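Local coordinates for protein japanin (Rhipicephalus appendiculatus, PDB 4BOE) that binds cholesterol in its lipocalin pocket and blocks the differentiation of host dendritic cells from monocytes, at residues A15-K20 against D140-P145; E23-C28 against V48-T53; K30-N35 against S44-F49. All coordinates share one frame; numbering follows the deposited sequence.

Contact 1. Residues A15-K20 against D140-P145; sequences AGHSSK and DPVPVP. With CLR (cholesterol), chain C.
His17 and Val142 form a reciprocal backbone pair at the centre of an antiparallel match between strands 15-18 and 141-143. His17 N donates a hydrogen bond to Val142 O at 3.0 Å, and Val142 N donates one to His17 O at 2.7 Å, lying almost in line with the C=O bond. Beyond this pair, Val144 N reaches Ala15 O at 2.8 Å from 51° above the carbonyl plane, and Ser19 N closes the other end on Asp140 O. Ala15 and Gly16 both face Leu116 on the neighbouring strand 114-118, a classic beta bulge.

One hydrogen bond and packing on both faces hold the imidazole of His17. ND1 donates to Ser18 O at 2.9 Å, with the acceptor near the ring plane and the bond nearly straight (171°), while cholesterol C4 lies 3.8 Å above the centre of one ring face. Val142 CB covers the opposite face toward its rim, and Val144 CG2 comes up at the edge, 3.9 Å from His17 CD2.

Polar ends are also met outside the strand pair. Ser18 OG binds Cys114 N and Pro139 O, and Asp140 OD2 forms a salt bridge with Arg111. The same OD2 accepts from a water that accepts from Lys20 N, tying the carboxylate to that backbone.

Pro141 and Pro143 sit at non-hydrogen-bonded positions, where no N-H is needed toward strand 15-18 and none is left for a further strand; Val142 N and O, with Val144 N and Asp140 O just beyond, bond the backbone of 15-19, and Val142 backs, while Val144 flanks, the histidine lining the sterol pocket.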
loop_
_atom_site.group_PDB
_atom_site.type_symbol
_atom_site.label_atom_id
_atom_site.label_comp_id
_atom_site.label_asym_id
_atom_site.label_seq_id
_atom_site.Cartn_x
_atom_site.Cartn_y
_atom_site.Cartn_z
ATOM N N ALA A 15 6.301 1.528 0.605
ATOM C CA ALA A 15 7.766 1.635 0.541
ATOM C C ALA A 15 8.251 2.071 -0.837
ATOM O O ALA A 15 9.380 2.510 -0.972
ATOM C CB ALA A 15 8.381 0.297 0.899
ATOM N N GLY A 16 7.426 1.942 -1.862
ATOM C CA GLY A 16 7.843 2.307 -3.205
ATOM C C GLY A 16 6.651 2.332 -4.124
ATOM O O GLY A 16 5.683 1.642 -3.859
ATOM N N HIS A 17 6.717 3.137 -5.192
ATOM C CA HIS A 17 5.666 3.213 -6.194
ATOM C C HIS A 17 6.198 3.754 -7.510
ATOM O O HIS A 17 7.284 4.310 -7.544
ATOM C CB HIS A 17 4.473 4.047 -5.721
ATOM C CG HIS A 17 4.830 5.465 -5.389
ATOM N ND1 HIS A 17 4.874 6.451 -6.360
ATOM C CD2 HIS A 17 5.163 6.015 -4.201
ATOM C CE1 HIS A 17 5.256 7.547 -5.734
ATOM N NE2 HIS A 17 5.469 7.318 -4.441
ATOM N N SER A 18 5.419 3.617 -8.577
ATOM C CA SER A 18 5.750 4.181 -9.901
ATOM C C SER A 18 5.524 5.699 -9.829
ATOM O O SER A 18 4.543 6.110 -9.214
ATOM C CB SER A 18 4.822 3.604 -10.975
ATOM O OG SER A 18 5.018 2.217 -11.134
ATOM N N SER A 19 6.443 6.519 -10.376
ATOM C CA SER A 19 6.329 8.010 -10.319
ATOM C C SER A 19 4.987 8.570 -10.755
ATOM O O SER A 19 4.515 9.527 -10.170
ATOM C CB SER A 19 7.429 8.684 -11.143
ATOM O OG SER A 19 7.233 8.350 -12.504
ATOM N N LYS A 20 4.367 7.989 -11.769
ATOM C CA LYS A 20 3.067 8.450 -12.284
ATOM C C LYS A 20 1.964 8.519 -11.199
ATOM O O LYS A 20 1.031 9.318 -11.328
ATOM C CB LYS A 20 2.620 7.519 -13.433
ATOM C CG LYS A 20 1.225 7.775 -13.990
ATOM C CD LYS A 20 0.957 6.972 -15.261
ATOM C CE LYS A 20 -0.367 7.333 -15.895
ATOM N NZ LYS A 20 -1.085 6.133 -16.403
ATOM N N ASP A 140 9.455 3.384 -13.733
ATOM C CA ASP A 140 9.763 4.633 -13.007
ATOM C C ASP A 140 9.666 4.480 -11.486
ATOM O O ASP A 140 8.944 5.237 -10.838
ATOM C CB ASP A 140 8.811 5.745 -13.466
ATOM C CG ASP A 140 8.642 5.894 -14.969
ATOM O OD1 ASP A 140 9.675 5.942 -15.687
ATOM O OD2 ASP A 140 7.480 5.952 -15.432
ATOM N N PRO A 141 10.351 3.468 -10.923
ATOM C CA PRO A 141 10.290 3.201 -9.486
ATOM C C PRO A 141 10.784 4.400 -8.623
ATOM O O PRO A 141 11.845 4.971 -8.905
ATOM C CB PRO A 141 11.186 1.962 -9.335
ATOM C CG PRO A 141 12.157 2.077 -10.432
ATOM C CD PRO A 141 11.532 2.830 -11.539
ATOM N N VAL A 142 9.964 4.807 -7.645
ATOM C CA VAL A 142 10.251 5.853 -6.672
ATOM C C VAL A 142 10.266 5.180 -5.287
ATOM O O VAL A 142 9.198 4.777 -4.815
ATOM C CB VAL A 142 9.196 6.984 -6.703
ATOM C CG1 VAL A 142 9.439 7.979 -5.577
ATOM C CG2 VAL A 142 9.183 7.697 -8.047
ATOM N N PRO A 143 11.432 5.123 -4.600
ATOM C CA PRO A 143 11.433 4.607 -3.227
ATOM C C PRO A 143 10.842 5.673 -2.266
ATOM O O PRO A 143 10.963 6.870 -2.518
ATOM C CB PRO A 143 12.920 4.337 -2.941
ATOM C CG PRO A 143 13.652 5.393 -3.783
ATOM C CD PRO A 143 12.740 5.735 -4.957
ATOM N N VAL A 144 10.170 5.234 -1.202
ATOM C CA VAL A 144 9.626 6.148 -0.202
ATOM C C VAL A 144 10.697 6.114 0.920
ATOM O O VAL A 144 10.857 5.078 1.544
ATOM C CB VAL A 144 8.215 5.740 0.314
ATOM C CG1 VAL A 144 7.743 6.684 1.437
ATOM C CG2 VAL A 144 7.196 5.724 -0.833
ATOM N N PRO A 145 11.448 7.204 1.147
ATOM C CA PRO A 145 12.476 7.178 2.202
ATOM C C PRO A 145 11.902 7.063 3.611
ATOM O O PRO A 145 10.804 7.531 3.873
ATOM C CB PRO A 145 13.214 8.500 2.023
ATOM C CG PRO A 145 12.209 9.427 1.416
ATOM C CD PRO A 145 11.192 8.584 0.676
HETATM C C1 CLR C . -0.378 7.566 -2.220
HETATM C C2 CLR C . 0.462 8.804 -2.525
HETATM C C3 CLR C . 1.769 8.435 -3.193
HETATM C C4 CLR C . 1.512 7.635 -4.453
HETATM C C5 CLR C . 0.597 6.451 -4.224
HETATM C C6 CLR C . 0.935 5.249 -4.674
HETATM C C7 CLR C . 0.120 4.006 -4.508
HETATM C C8 CLR C . -1.323 4.302 -4.117
HETATM C C9 CLR C . -1.348 5.379 -3.008
HETATM C C10 CLR C . -0.704 6.727 -3.466
HETATM C C11 CLR C . -2.755 5.554 -2.408
HETATM C C12 CLR C . -3.410 4.239 -1.988
HETATM C C13 CLR C . -3.458 3.206 -3.128
HETATM C C14 CLR C . -2.006 3.030 -3.620
HETATM C C15 CLR C . -2.085 1.807 -4.541
HETATM C C16 CLR C . -3.055 0.886 -3.801
HETATM C C17 CLR C . -3.749 1.744 -2.714
HETATM C C18 CLR C . -4.417 3.675 -4.241
HETATM C C19 CLR C . -1.639 7.539 -4.391
HETATM C C20 CLR C . -5.201 1.302 -2.449
HETATM C C21 CLR C . -5.891 2.131 -1.356
HETATM C C22 CLR C . -5.269 -0.200 -2.118
HETATM C C23 CLR C . -4.261 -0.726 -1.067
HETATM C C24 CLR C . -4.432 -2.192 -0.808
HETATM C C25 CLR C . -3.415 -2.952 0.016
HETATM C C26 CLR C . -2.173 -2.284 0.548
HETATM C C27 CLR C . -3.961 -4.011 0.941
HETATM O O1 CLR C . 2.455 9.640 -3.561
HETATM O O HOH W 1 5.201 5.750 -13.739
#

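Contact 2. Residues E23-C28 against V48-T53; sequences ERNVGC and VFTFDT. With CLR (cholesterol), chain C.
Asn25 packs against Phe49, Thr50 and Phe51 where the antiparallel pairing of 23-28 with 48-53 runs out into loops. Its CB lies over one face of the Phe49 ring, toward the rim, in a CH-pi contact 4.2 Å from the centroid, and also meets Thr50 OG1. From there CG, set anti to the carbonyl carbon (chi1 -48°), leads alongside Phe51 and lies 3.8 Å from Phe51 CB. At the tip OD1 touches the same Phe51 CB, while ND2 comes within 3.8 Å of Thr50 OG1.

The backbone oxygen of Asn25 takes two donors from one residue: Thr50 N at 2.9 Å, in the carbonyl plane, and Thr50 OG1 at 3.2 Å, from above it. Further along, Gly27 and Val48 exchange a pair of backbone bonds, and Val48 CG2 rests 3.7 Å from Cys28 SG, the sulfur joined to Cys150 in a disulfide.

Val26 CG2 approaches the Phe49 ring at its edge, its other methyl being turned to cholesterol. With an alanine at Phe49, the CB of Asn25 and the CG2 of Val26 would probably lose their shared aromatic cover, leaving a gap beside the turn.

Residues Glu23 to Val26 make a type II turn, Asn25 supplying the positive phi of its third position (75°), although its closing bond is weak. At the start of this turn Glu23 N donates to the cholesterol hydroxyl, O1, at 3.0 Å and 172°: the turn precedes the second strand of the lipocalin barrel, consistent with a place at its mouth, and in japanin holds the hydroxyl end of cholesterol.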
loop_
_atom_site.group_PDB
_atom_site.type_symbol
_atom_site.label_atom_id
_atom_site.label_comp_id
_atom_site.label_asym_id
_atom_site.label_seq_id
_atom_site.Cartn_x
_atom_site.Cartn_y
_atom_site.Cartn_z
ATOM N N GLU A 23 1.472 11.701 -5.518
ATOM C CA GLU A 23 0.582 12.766 -5.035
ATOM C C GLU A 23 1.434 13.702 -4.196
ATOM O O GLU A 23 1.997 13.294 -3.174
ATOM C CB GLU A 23 -0.555 12.217 -4.159
ATOM C CG GLU A 23 -1.561 11.380 -4.921
ATOM C CD GLU A 23 -2.478 12.125 -5.875
ATOM O OE1 GLU A 23 -2.462 13.379 -5.875
ATOM O OE2 GLU A 23 -3.222 11.446 -6.621
ATOM N N ARG A 24 1.528 14.959 -4.630
ATOM C CA ARG A 24 2.321 15.991 -3.945
ATOM C C ARG A 24 1.695 16.246 -2.568
ATOM O O ARG A 24 0.483 16.233 -2.446
ATOM C CB ARG A 24 2.357 17.302 -4.785
ATOM C CG ARG A 24 3.609 18.141 -4.571
ATOM C CD ARG A 24 4.078 18.794 -5.869
ATOM N NE ARG A 24 5.331 19.539 -5.697
ATOM C CZ ARG A 24 6.011 20.125 -6.683
ATOM N NH1 ARG A 24 5.570 20.061 -7.938
ATOM N NH2 ARG A 24 7.140 20.780 -6.423
ATOM N N ASN A 25 2.524 16.375 -1.547
ATOM C CA ASN A 25 2.110 16.660 -0.165
ATOM C C ASN A 25 1.494 15.472 0.574
ATOM O O ASN A 25 1.013 15.668 1.680
ATOM C CB ASN A 25 1.156 17.887 -0.091
ATOM C CG ASN A 25 1.660 19.075 -0.858
ATOM O OD1 ASN A 25 0.979 19.601 -1.746
ATOM N ND2 ASN A 25 2.825 19.560 -0.473
ATOM N N VAL A 26 1.570 14.254 0.026
ATOM C CA VAL A 26 1.045 13.064 0.687
ATOM C C VAL A 26 2.219 12.263 1.244
ATOM O O VAL A 26 3.137 11.927 0.510
ATOM C CB VAL A 26 0.115 12.246 -0.216
ATOM C CG1 VAL A 26 -0.306 10.942 0.474
ATOM C CG2 VAL A 26 -1.112 13.069 -0.573
ATOM N N GLY A 27 2.224 12.013 2.540
ATOM C CA GLY A 27 3.313 11.247 3.163
ATOM C C GLY A 27 2.781 10.283 4.178
ATOM O O GLY A 27 1.581 10.240 4.397
ATOM N N CYS A 28 3.676 9.509 4.795
ATOM C CA CYS A 28 3.364 8.548 5.856
ATOM C C CYS A 28 2.210 7.585 5.452
ATOM O O CYS A 28 1.378 7.275 6.295
ATOM C CB CYS A 28 3.043 9.296 7.157
ATOM S SG CYS A 28 4.273 10.559 7.650
ATOM N N VAL A 48 -0.544 11.569 5.840
ATOM C CA VAL A 48 -0.494 12.973 6.217
ATOM C C VAL A 48 -0.541 13.819 4.929
ATOM O O VAL A 48 0.047 13.462 3.919
ATOM C CB VAL A 48 0.684 13.382 7.162
ATOM C CG1 VAL A 48 0.651 12.564 8.441
ATOM C CG2 VAL A 48 2.038 13.260 6.489
ATOM N N PHE A 49 -1.302 14.898 4.960
ATOM C CA PHE A 49 -1.339 15.886 3.894
ATOM C C PHE A 49 -0.605 17.074 4.515
ATOM O O PHE A 49 -1.010 17.560 5.561
ATOM C CB PHE A 49 -2.765 16.207 3.475
ATOM C CG PHE A 49 -2.797 17.088 2.255
ATOM C CD1 PHE A 49 -2.588 16.557 0.989
ATOM C CD2 PHE A 49 -3.073 18.446 2.366
ATOM C CE1 PHE A 49 -2.615 17.380 -0.136
ATOM C CE2 PHE A 49 -3.071 19.267 1.251
ATOM C CZ PHE A 49 -2.855 18.736 0.006
ATOM N N THR A 50 0.541 17.422 3.980
ATOM C CA THR A 50 1.399 18.416 4.589
ATOM C C THR A 50 1.141 19.866 4.199
ATOM O O THR A 50 1.685 20.735 4.859
ATOM C CB THR A 50 2.857 18.079 4.315
ATOM O OG1 THR A 50 3.025 17.878 2.921
ATOM C CG2 THR A 50 3.310 16.864 5.062
ATOM N N PHE A 51 0.306 20.149 3.218
ATOM C CA PHE A 51 0.091 21.532 2.825
ATOM C C PHE A 51 -1.092 22.187 3.559
ATOM O O PHE A 51 -2.231 21.734 3.431
ATOM C CB PHE A 51 -0.066 21.631 1.302
ATOM C CG PHE A 51 -0.043 23.048 0.816
ATOM C CD1 PHE A 51 1.160 23.701 0.606
ATOM C CD2 PHE A 51 -1.224 23.738 0.580
ATOM C CE1 PHE A 51 1.185 25.014 0.143
ATOM C CE2 PHE A 51 -1.201 25.041 0.102
ATOM C CZ PHE A 51 0.004 25.672 -0.121
ATOM N N ASP A 52 -0.794 23.268 4.311
ATOM C CA ASP A 52 -1.760 24.098 5.034
ATOM C C ASP A 52 -2.619 23.308 6.033
ATOM O O ASP A 52 -3.809 23.550 6.220
ATOM C CB ASP A 52 -2.599 24.872 4.019
ATOM C CG ASP A 52 -3.137 26.222 4.494
ATOM O OD1 ASP A 52 -2.821 26.620 5.633
ATOM O OD2 ASP A 52 -3.818 26.906 3.694
ATOM N N THR A 53 -1.988 22.359 6.686
ATOM C CA THR A 53 -2.632 21.463 7.640
ATOM C C THR A 53 -1.728 21.406 8.858
ATOM O O THR A 53 -0.515 21.499 8.719
ATOM C CB THR A 53 -2.807 20.063 6.979
ATOM O OG1 THR A 53 -3.453 20.194 5.706
ATOM C CG2 THR A 53 -3.641 19.106 7.800
HETATM C C1 CLR C . -0.378 7.566 -2.220
HETATM C C2 CLR C . 0.462 8.804 -2.525
HETATM C C3 CLR C . 1.769 8.435 -3.193
HETATM C C4 CLR C . 1.512 7.635 -4.453
HETATM C C5 CLR C . 0.597 6.451 -4.224
HETATM C C6 CLR C . 0.935 5.249 -4.674
HETATM C C7 CLR C . 0.120 4.006 -4.508
HETATM C C8 CLR C . -1.323 4.302 -4.117
HETATM C C9 CLR C . -1.348 5.379 -3.008
HETATM C C10 CLR C . -0.704 6.727 -3.466
HETATM C C11 CLR C . -2.755 5.554 -2.408
HETATM C C12 CLR C . -3.410 4.239 -1.988
HETATM C C13 CLR C . -3.458 3.206 -3.128
HETATM C C14 CLR C . -2.006 3.030 -3.620
HETATM C C15 CLR C . -2.085 1.807 -4.541
HETATM C C16 CLR C . -3.055 0.886 -3.801
HETATM C C17 CLR C . -3.749 1.744 -2.714
HETATM C C18 CLR C . -4.417 3.675 -4.241
HETATM C C19 CLR C . -1.639 7.539 -4.391
HETATM C C20 CLR C . -5.201 1.302 -2.449
HETATM C C21 CLR C . -5.891 2.131 -1.356
HETATM C C22 CLR C . -5.269 -0.200 -2.118
HETATM C C23 CLR C . -4.261 -0.726 -1.067
HETATM C C24 CLR C . -4.432 -2.192 -0.808
HETATM C C25 CLR C . -3.415 -2.952 0.016
HETATM C C26 CLR C . -2.173 -2.284 0.548
HETATM C C27 CLR C . -3.961 -4.011 0.941
HETATM O O1 CLR C . 2.455 9.640 -3.561
#

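Contact 3. Residues K30-N35 against S44-F49; sequences KTRYLN and SLIYVF. With NAG (2-acetamido-2-deoxy-beta-D-glucopyranose), chain K.
Strands 30-35 and 44-49 run antiparallel, their axes 4.8 Å apart at closest approach and 144° apart in direction, a marked twist. The pair is firm at Lys30 and Ile46, where Lys30 N donates to Ile46 O at 3.0 Å and Ile46 N to Lys30 O at 2.9 Å. Farther on, Ser44 N binds Arg32 O at 2.8 Å in the carbonyl plane, but the return bonds from Arg32 N to Ser44 O and OG are weak.

The side chain of Thr31 adds a bond to the same carbonyl, Ser44 O. Because OG1 stands anti to the backbone N (chi1 171°), the hydroxyl reaches over to Ser44 O and donates to it at 2.8 Å; the same OG1 is also hydrogen-bonded to Arg43 NE. On the other face of the sheet Lys30 CG lies against Ile46 CB at 3.7 Å, and Lys30 NZ is hydrogen-bonded to Cys150 O. The extended Arg32 chain brings NH1 to Ile46 CG1 at 3.5 Å, and a water in the guanidinium plane, 2.8 Å from that NH1, bridges it to Ser44 OG. Leu34 closes the end, its CD1 against Ser44 CB. The next residue, Asn35, carries an N-linked N-acetylglucosamine and shares with Leu34 a classic beta bulge opposite Thr42.

These strands form a hairpin flanked by strands 12-18 and 59-66: Thr31 pairs by its backbone with Leu12 of the first, Leu45 with Gly61 of the second, and on the inner face, where Thr31 and Leu45 touch cholesterol, Leu45 also packs on Phe63 and on Val82 of helix 80-85.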
loop_
_atom_site.group_PDB
_atom_site.type_symbol
_atom_site.label_atom_id
_atom_site.label_comp_id
_atom_site.label_asym_id
_atom_site.label_seq_id
_atom_site.Cartn_x
_atom_site.Cartn_y
_atom_site.Cartn_z
ATOM N N LYS A 30 0.107 4.425 4.830
ATOM C CA LYS A 30 0.039 3.114 5.463
ATOM C C LYS A 30 -1.400 2.620 5.543
ATOM O O LYS A 30 -2.342 3.382 5.370
ATOM C CB LYS A 30 0.679 3.175 6.870
ATOM C CG LYS A 30 -0.088 3.989 7.881
ATOM C CD LYS A 30 0.545 4.027 9.264
ATOM C CE LYS A 30 1.250 5.308 9.540
ATOM N NZ LYS A 30 1.919 5.334 10.871
ATOM N N THR A 31 -1.565 1.341 5.801
ATOM C CA THR A 31 -2.895 0.761 5.924
ATOM C C THR A 31 -2.967 -0.144 7.160
ATOM O O THR A 31 -2.132 -1.033 7.313
ATOM C CB THR A 31 -3.380 0.073 4.600
ATOM O OG1 THR A 31 -4.568 -0.638 4.867
ATOM C CG2 THR A 31 -2.423 -0.928 4.038
ATOM N N ARG A 32 -3.969 0.088 8.039
ATOM C CA ARG A 32 -4.191 -0.737 9.221
ATOM C C ARG A 32 -5.403 -1.613 9.004
ATOM O O ARG A 32 -6.386 -1.197 8.395
ATOM C CB ARG A 32 -4.399 0.086 10.506
ATOM C CG ARG A 32 -3.368 1.140 10.791
ATOM C CD ARG A 32 -3.474 1.544 12.230
ATOM N NE ARG A 32 -2.572 2.645 12.565
ATOM C CZ ARG A 32 -2.886 3.935 12.560
ATOM N NH1 ARG A 32 -4.112 4.333 12.223
ATOM N NH2 ARG A 32 -1.978 4.845 12.886
ATOM N N TYR A 33 -5.358 -2.802 9.585
ATOM C CA TYR A 33 -6.445 -3.755 9.567
ATOM C C TYR A 33 -7.497 -3.252 10.554
ATOM O O TYR A 33 -7.145 -2.881 11.682
ATOM C CB TYR A 33 -5.915 -5.129 10.043
ATOM C CG TYR A 33 -6.983 -6.185 10.245
ATOM C CD1 TYR A 33 -7.708 -6.257 11.428
ATOM C CD2 TYR A 33 -7.254 -7.122 9.257
ATOM C CE1 TYR A 33 -8.700 -7.219 11.609
ATOM C CE2 TYR A 33 -8.238 -8.085 9.429
ATOM C CZ TYR A 33 -8.916 -8.169 10.635
ATOM O OH TYR A 33 -9.866 -9.141 10.809
ATOM N N LEU A 34 -8.767 -3.291 10.169
ATOM C CA LEU A 34 -9.854 -2.873 11.086
ATOM C C LEU A 34 -10.710 -4.065 11.469
ATOM O O LEU A 34 -10.858 -4.361 12.637
ATOM C CB LEU A 34 -10.728 -1.771 10.484
ATOM C CG LEU A 34 -9.977 -0.518 10.066
ATOM C CD1 LEU A 34 -10.933 0.492 9.499
ATOM C CD2 LEU A 34 -9.182 0.092 11.219
ATOM N N ASN A 35 -11.239 -4.777 10.502
ATOM C CA ASN A 35 -12.063 -5.937 10.835
ATOM C C ASN A 35 -12.272 -6.786 9.625
ATOM O O ASN A 35 -11.753 -6.481 8.551
ATOM C CB ASN A 35 -13.431 -5.482 11.458
ATOM C CG ASN A 35 -14.352 -4.671 10.585
ATOM O OD1 ASN A 35 -14.689 -5.083 9.464
ATOM N ND2 ASN A 35 -14.814 -3.525 11.133
ATOM N N SER A 44 -8.038 0.610 6.981
ATOM C CA SER A 44 -7.971 2.062 6.853
ATOM C C SER A 44 -6.811 2.435 5.934
ATOM O O SER A 44 -5.884 1.655 5.772
ATOM C CB SER A 44 -7.744 2.712 8.214
ATOM O OG SER A 44 -6.483 2.336 8.738
ATOM N N LEU A 45 -6.886 3.607 5.310
ATOM C CA LEU A 45 -5.815 4.196 4.543
ATOM C C LEU A 45 -5.460 5.446 5.336
ATOM O O LEU A 45 -6.304 6.304 5.516
ATOM C CB LEU A 45 -6.250 4.527 3.123
ATOM C CG LEU A 45 -5.164 5.136 2.238
ATOM C CD1 LEU A 45 -4.018 4.164 1.985
ATOM C CD2 LEU A 45 -5.755 5.549 0.961
ATOM N N ILE A 46 -4.261 5.490 5.899
ATOM C CA ILE A 46 -3.772 6.558 6.749
ATOM C C ILE A 46 -2.639 7.293 6.023
ATOM O O ILE A 46 -1.782 6.669 5.407
ATOM C CB ILE A 46 -3.264 5.971 8.093
ATOM C CG1 ILE A 46 -4.307 5.094 8.803
ATOM C CG2 ILE A 46 -2.751 7.052 9.043
ATOM C CD1 ILE A 46 -5.596 5.800 9.141
ATOM N N TYR A 47 -2.623 8.612 6.130
ATOM C CA TYR A 47 -1.559 9.434 5.530
ATOM C C TYR A 47 -1.564 10.810 6.125
ATOM O O TYR A 47 -2.469 11.152 6.874
ATOM C CB TYR A 47 -1.693 9.501 4.002
ATOM C CG TYR A 47 -2.995 10.071 3.504
ATOM C CD1 TYR A 47 -4.137 9.285 3.431
ATOM C CD2 TYR A 47 -3.080 11.390 3.064
ATOM C CE1 TYR A 47 -5.351 9.810 2.982
ATOM C CE2 TYR A 47 -4.275 11.922 2.605
ATOM C CZ TYR A 47 -5.409 11.121 2.542
ATOM O OH TYR A 47 -6.602 11.640 2.103
ATOM N N VAL A 48 -0.544 11.569 5.840
ATOM C CA VAL A 48 -0.494 12.973 6.217
ATOM C C VAL A 48 -0.541 13.819 4.929
ATOM O O VAL A 48 0.047 13.462 3.919
ATOM C CB VAL A 48 0.684 13.382 7.162
ATOM C CG1 VAL A 48 0.651 12.564 8.441
ATOM C CG2 VAL A 48 2.038 13.260 6.489
ATOM N N PHE A 49 -1.302 14.898 4.960
ATOM C CA PHE A 49 -1.339 15.886 3.894
ATOM C C PHE A 49 -0.605 17.074 4.515
ATOM O O PHE A 49 -1.010 17.560 5.561
ATOM C CB PHE A 49 -2.765 16.207 3.475
ATOM C CG PHE A 49 -2.797 17.088 2.255
ATOM C CD1 PHE A 49 -2.588 16.557 0.989
ATOM C CD2 PHE A 49 -3.073 18.446 2.366
ATOM C CE1 PHE A 49 -2.615 17.380 -0.136
ATOM C CE2 PHE A 49 -3.071 19.267 1.251
ATOM C CZ PHE A 49 -2.855 18.736 0.006
HETATM C C1 NAG K . -15.775 -2.673 10.495
HETATM C C2 NAG K . -16.994 -2.490 11.397
HETATM C C3 NAG K . -18.033 -1.684 10.619
HETATM C C4 NAG K . -17.455 -0.317 10.268
HETATM C C5 NAG K . -16.110 -0.475 9.554
HETATM C C6 NAG K . -15.378 0.838 9.368
HETATM C C7 NAG K . -17.844 -4.820 11.187
HETATM C C8 NAG K . -17.943 -6.104 11.954
HETATM N N2 NAG K . -17.560 -3.728 11.919
HETATM O O3 NAG K . -19.207 -1.516 11.408
HETATM O O4 NAG K . -18.354 0.407 9.435
HETATM O O5 NAG K . -15.240 -1.354 10.298
HETATM O O6 NAG K . -15.316 1.602 10.566
HETATM O O7 NAG K . -18.009 -4.775 9.969
HETATM O O HOH W 2 -6.566 3.213 11.518
#

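Overall arrangement
All three contacts belong to one curled antiparallel sheet wrapped round cholesterol, and each includes residues that line its pocket. Contacts 2 and 3 are two levels of the same hairpin, strands 26-37 and 40-49; they share Val48 and Phe49 and meet where Tyr47 packs on Val26 and Gly27. Contact 3 is the buried level, with lysine and arginine chains, a threonine hydroxyl and a bridging water between strands, whereas contact 2 lies at the surface and mixes aromatic, amide and turn chemistry. Contact 1, partly buried, instead joins strand 12-18 to a distant C-terminal segment, across the chain's centre from contact 3, and is set apart by salt bridges to Glu109 and Arg111 and a sterol-facing imidazole.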